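Local atomic coordinates of thiosulfate sulfurtransferase YnjE (Escherichia coli, PDB entry 2WLR), a protein that catalyses transfer of sulfur from thiosulfate to cyanide, giving thiocyanate and sulfite, as a periplasmic monomer built from rhodanese domains. Residues 32-37 with 120-125; 39-44 with 111-116. All coordinates share one frame; numbering follows the deposited sequence.

Contact 1 (32-37 with 120-125); sequences NGWPQT and PHFEQL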
# COMPACT_ATOMS: atom_id res chain seq x y z
N ASN A 32 -0.09 5.86 10.76
CA ASN A 32 -0.48 4.46 10.59
C ASN A 32 -0.31 3.62 11.85
O ASN A 32 -0.93 2.57 11.99
CB ASN A 32 0.30 3.80 9.46
CG ASN A 32 -0.04 4.34 8.08
OD1 ASN A 32 -1.10 4.94 7.87
ND2 ASN A 32 0.82 4.02 7.12
N GLY A 33 0.60 4.04 12.73
CA GLY A 33 0.84 3.28 13.96
C GLY A 33 2.28 3.15 14.40
O GLY A 33 2.51 2.78 15.54
N TRP A 34 3.26 3.45 13.57
CA TRP A 34 4.65 3.36 14.01
C TRP A 34 4.85 4.37 15.14
O TRP A 34 4.56 5.54 15.01
CB TRP A 34 5.62 3.66 12.91
CG TRP A 34 5.68 2.57 11.91
CD1 TRP A 34 5.09 2.54 10.68
CD2 TRP A 34 6.36 1.31 12.05
NE1 TRP A 34 5.34 1.37 10.08
CE2 TRP A 34 6.16 0.61 10.86
CE3 TRP A 34 7.15 0.74 13.05
CZ2 TRP A 34 6.68 -0.67 10.64
CZ3 TRP A 34 7.66 -0.51 12.84
CH2 TRP A 34 7.47 -1.20 11.63
N PRO A 35 5.38 3.90 16.29
CA PRO A 35 5.68 4.88 17.33
C PRO A 35 6.88 5.77 16.96
O PRO A 35 7.80 5.34 16.27
CB PRO A 35 5.97 4.01 18.55
CG PRO A 35 5.56 2.63 18.21
CD PRO A 35 5.56 2.51 16.73
N GLN A 36 6.90 6.99 17.48
CA GLN A 36 8.00 7.90 17.23
C GLN A 36 9.23 7.54 18.07
O GLN A 36 10.32 7.99 17.75
CB GLN A 36 7.56 9.34 17.47
CG GLN A 36 6.43 9.77 16.50
CD GLN A 36 6.04 11.21 16.63
OE1 GLN A 36 4.99 11.54 17.20
NE2 GLN A 36 6.86 12.10 16.07
N THR A 37 9.02 6.80 19.15
CA THR A 37 10.11 6.29 20.02
C THR A 37 9.67 4.91 20.47
O THR A 37 8.49 4.57 20.43
CB THR A 37 10.27 7.14 21.29
OG1 THR A 37 9.02 7.19 21.99
CG2 THR A 37 10.73 8.55 20.95
N PRO A 120 -4.29 -2.21 11.66
CA PRO A 120 -4.17 -3.47 12.34
C PRO A 120 -2.80 -4.09 12.18
O PRO A 120 -2.28 -4.64 13.14
CB PRO A 120 -5.26 -4.32 11.67
CG PRO A 120 -6.27 -3.36 11.31
CD PRO A 120 -5.57 -2.10 10.93
N HIS A 121 -2.20 -3.97 11.00
CA HIS A 121 -0.85 -4.51 10.81
C HIS A 121 0.06 -3.48 10.18
O HIS A 121 0.71 -3.74 9.19
CB HIS A 121 -0.91 -5.75 9.95
CG HIS A 121 -1.85 -6.78 10.48
ND1 HIS A 121 -1.57 -7.56 11.58
CD2 HIS A 121 -3.10 -7.13 10.07
CE1 HIS A 121 -2.60 -8.36 11.82
NE2 HIS A 121 -3.55 -8.10 10.93
N PHE A 122 0.15 -2.31 10.81
CA PHE A 122 1.02 -1.24 10.35
C PHE A 122 2.49 -1.71 10.13
O PHE A 122 3.19 -1.17 9.27
CB PHE A 122 1.00 -0.05 11.32
CG PHE A 122 1.67 -0.29 12.62
CD1 PHE A 122 3.03 -0.09 12.73
CD2 PHE A 122 0.98 -0.78 13.72
CE1 PHE A 122 3.69 -0.33 13.88
CE2 PHE A 122 1.65 -1.01 14.91
CZ PHE A 122 3.03 -0.82 14.98
N GLU A 123 2.92 -2.68 10.91
CA GLU A 123 4.30 -3.12 10.87
C GLU A 123 4.68 -3.78 9.56
O GLU A 123 5.86 -3.98 9.28
CB GLU A 123 4.59 -4.05 12.06
CG GLU A 123 4.04 -5.46 11.98
CD GLU A 123 2.54 -5.57 12.20
OE1 GLU A 123 1.91 -4.62 12.73
OE2 GLU A 123 1.99 -6.65 11.88
N GLN A 124 3.69 -4.10 8.75
CA GLN A 124 3.95 -4.63 7.40
C GLN A 124 4.38 -3.60 6.41
O GLN A 124 4.86 -3.96 5.33
CB GLN A 124 2.72 -5.34 6.87
CG GLN A 124 2.39 -6.63 7.65
CD GLN A 124 0.99 -7.15 7.43
OE1 GLN A 124 0.18 -6.60 6.67
NE2 GLN A 124 0.69 -8.27 8.08
N LEU A 125 4.15 -2.33 6.70
CA LEU A 125 4.47 -1.20 5.81
C LEU A 125 5.50 -0.38 6.51
O LEU A 125 5.20 0.57 7.24
CB LEU A 125 3.23 -0.36 5.49
CG LEU A 125 2.20 -1.07 4.62
CD1 LEU A 125 0.93 -0.27 4.54
CD2 LEU A 125 2.69 -1.35 3.21
O HOH W 1 3.93 3.19 7.11
O HOH W 2 2.45 1.69 8.34

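Contact 2 (39-44 with 111-116); sequences NGPSGH and SEPSRL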
# COMPACT_ATOMS: atom_id res chain seq x y z
N ASN A 39 8.18 1.91 22.30
CA ASN A 39 7.06 1.77 23.22
C ASN A 39 6.24 3.05 23.39
O ASN A 39 5.43 3.15 24.33
CB ASN A 39 7.52 1.22 24.59
CG ASN A 39 8.16 -0.15 24.49
OD1 ASN A 39 9.33 -0.32 24.89
ND2 ASN A 39 7.43 -1.11 23.96
N GLY A 40 6.45 4.01 22.49
CA GLY A 40 5.69 5.24 22.48
C GLY A 40 4.30 5.09 21.91
O GLY A 40 3.92 4.04 21.46
N PRO A 41 3.53 6.18 21.93
CA PRO A 41 2.18 6.14 21.41
C PRO A 41 2.14 5.62 19.97
O PRO A 41 3.02 5.93 19.16
CB PRO A 41 1.75 7.61 21.49
CG PRO A 41 2.59 8.21 22.52
CD PRO A 41 3.89 7.50 22.46
N SER A 42 1.12 4.84 19.67
CA SER A 42 1.03 4.12 18.39
C SER A 42 -0.32 4.43 17.74
O SER A 42 -1.36 3.95 18.18
CB SER A 42 1.14 2.60 18.66
OG SER A 42 0.96 1.87 17.48
N GLY A 43 -0.26 5.28 16.71
CA GLY A 43 -1.46 5.61 15.96
C GLY A 43 -1.88 7.06 16.05
O GLY A 43 -1.16 7.91 16.52
N HIS A 44 -3.14 7.29 15.62
CA HIS A 44 -3.73 8.62 15.50
C HIS A 44 -4.98 8.74 16.34
O HIS A 44 -5.56 7.76 16.77
CB HIS A 44 -4.06 8.96 14.03
CG HIS A 44 -4.80 7.89 13.29
ND1 HIS A 44 -6.18 7.81 13.19
CD2 HIS A 44 -4.33 6.87 12.54
CE1 HIS A 44 -6.48 6.78 12.40
NE2 HIS A 44 -5.37 6.19 12.03
N SER A 111 -1.72 12.22 24.28
CA SER A 111 -1.48 12.09 25.73
C SER A 111 -2.12 10.86 26.37
O SER A 111 -1.85 10.56 27.53
CB SER A 111 -1.97 13.32 26.45
OG SER A 111 -3.38 13.43 26.37
N GLU A 112 -3.02 10.20 25.64
CA GLU A 112 -3.65 8.96 26.09
C GLU A 112 -3.39 7.87 25.04
O GLU A 112 -4.19 7.64 24.14
CB GLU A 112 -5.14 9.22 26.26
CG GLU A 112 -5.48 10.24 27.32
CD GLU A 112 -5.19 9.81 28.76
OE1 GLU A 112 -4.84 8.63 29.01
OE2 GLU A 112 -5.32 10.70 29.64
N PRO A 113 -2.25 7.19 25.13
CA PRO A 113 -1.92 6.21 24.11
C PRO A 113 -3.01 5.17 23.89
O PRO A 113 -3.15 4.65 22.80
CB PRO A 113 -0.62 5.58 24.65
CG PRO A 113 -0.07 6.59 25.55
CD PRO A 113 -1.22 7.29 26.17
N SER A 114 -3.79 4.86 24.92
CA SER A 114 -4.81 3.83 24.80
C SER A 114 -5.97 4.15 23.85
O SER A 114 -6.64 3.25 23.36
CB SER A 114 -5.37 3.44 26.18
OG SER A 114 -6.15 4.46 26.75
N ARG A 115 -6.17 5.43 23.53
CA ARG A 115 -7.33 5.81 22.74
C ARG A 115 -6.93 5.95 21.26
O ARG A 115 -7.76 6.29 20.45
CB ARG A 115 -7.97 7.09 23.28
CG ARG A 115 -7.19 8.33 23.10
CD ARG A 115 -7.91 9.56 23.61
NE ARG A 115 -7.22 10.76 23.17
CZ ARG A 115 -7.27 11.96 23.73
NH1 ARG A 115 -8.00 12.20 24.80
NH2 ARG A 115 -6.58 12.94 23.17
N LEU A 116 -5.68 5.68 20.92
CA LEU A 116 -5.22 5.86 19.53
C LEU A 116 -5.65 4.72 18.64
O LEU A 116 -5.85 3.59 19.11
CB LEU A 116 -3.69 6.03 19.49
CG LEU A 116 -3.20 7.25 20.27
CD1 LEU A 116 -1.69 7.27 20.37
CD2 LEU A 116 -3.69 8.57 19.69
O HOH W 3 -0.68 3.82 21.58

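Contact 1 (32-37 with 120-125)
The edge of the Phe122 ring meets one face of the Trp34 indole in a T-shaped stack: the indole five-membered ring and the phenyl have centroids 4.9 Å apart and planes at 83°. CD1 and CE1 of Phe122 do the touching, CE1 lying 3.6 Å from Trp34 CD2. The indole N-H is used as well, since Trp34 NE1 gives a hydrogen bond of 3.0 Å to Leu125 O with an N-H...O angle of 152°. That oxygen lies at the indole edge, near the ring plane, while the nitrogen sits above the carbonyl plane. On its own flat side Phe122 carries Gly33, whose CA stands 4.1 Å from the phenyl centroid and close to the ring normal, a CH-pi contact. A side chain at Gly33 would run into Phe122 CD2.

Gly33, with positive phi, closes helix 28-32 in a Schellman motif, and Trp34 follows it directly. The 3-10 turn 122-124 leads into strand 125-126, an outermost strand of the second parallel sheet, so the first rhodanese domain meets the start of the next. With CG of Trp34 anti to the carbonyl carbon (chi1 -72°), the six-membered end of the indole comes up to the Glu123 backbone, CZ2 of Trp34 lying 3.4 Å from Glu123 CA. Two waters bridge the segments from Asn32 ND2, one to Leu125 O and the other to Phe122 O. Farther out, the indole also meets the rings of Tyr127, edge-to-face, and Trp130, while Asn32 is tied to Leu119 by a backbone hydrogen bond.

Contact 2 (39-44 with 111-116)
Leu116 and His44 run close, with CA atoms 5.1 Å apart, and the backbones approach again where Pro41 and Pro113 lie 4.9 Å apart between their CA atoms. Both segments are loops of the first rhodanese domain: 39-44 comes before strand 49-50, and the loop 111-116 comes after strand 103-105, these being the two outermost strands of its four-stranded parallel sheet. A 3-10 turn at 113-115 delivers Leu116 to the other loop.

Leu116 carries most of the apolar contact. With CG anti to the carbonyl carbon (chi1 -61°), the branch is carried to loop 39-44; there CD1 lies 3.6 Å from Pro41 CB, whereas CD2 packs against the carbonyl group of His44. Nearer the main chain, CB of Leu116 rests 3.4 Å from Ser42 O. An alanine here would keep that CB contact but would probably leave a gap beside Pro41 and the His44 carbonyl, where both methyls now pack. Gly43 fits the close passage, because a CB on it would point at Leu116 and sit tight against that residue's own CB, besides pressing on the preceding carbonyl oxygen. The more exposed end is a meeting of two proline rings, whose nearest ring atoms are CG of Pro41 and CG of Pro113 at 4.3 Å.

Around the contact, the His44 ring stacks on Tyr31 and the Ser42 hydroxyl is hydrogen-bonded to Gly33 O. Arg115 forms salt bridges with Glu45, the residue after His44, and with Asp108. Polar links within the contact are indirect or weak in geometry: Leu116 CA makes a CA-H...O contact with His44 O, bent to 128° at the hydrogen, and one water accepts from Ser42 N at 2.8 Å while donating to Pro113 O.

Both contacts pair the loop between helix 28-32 and strand 49-50 with the chain running from strand 103-105 to strand 125-126, and contact 2 is nested inside the loop that contact 1 closes. Contact 1 is buried, its centre about 13 Å from the centre of the chain; contact 2, partly buried, has its centre about 23 Å from that point. Chemistry follows place: aromatic rings and a direct indole hydrogen bond join the first rhodanese domain to the second sheet, whereas prolines, a leucine and a water link loops within the first. Their centres are 11 Å apart, and they touch where Pro35 CB packs 3.6 Å from Gly40 O.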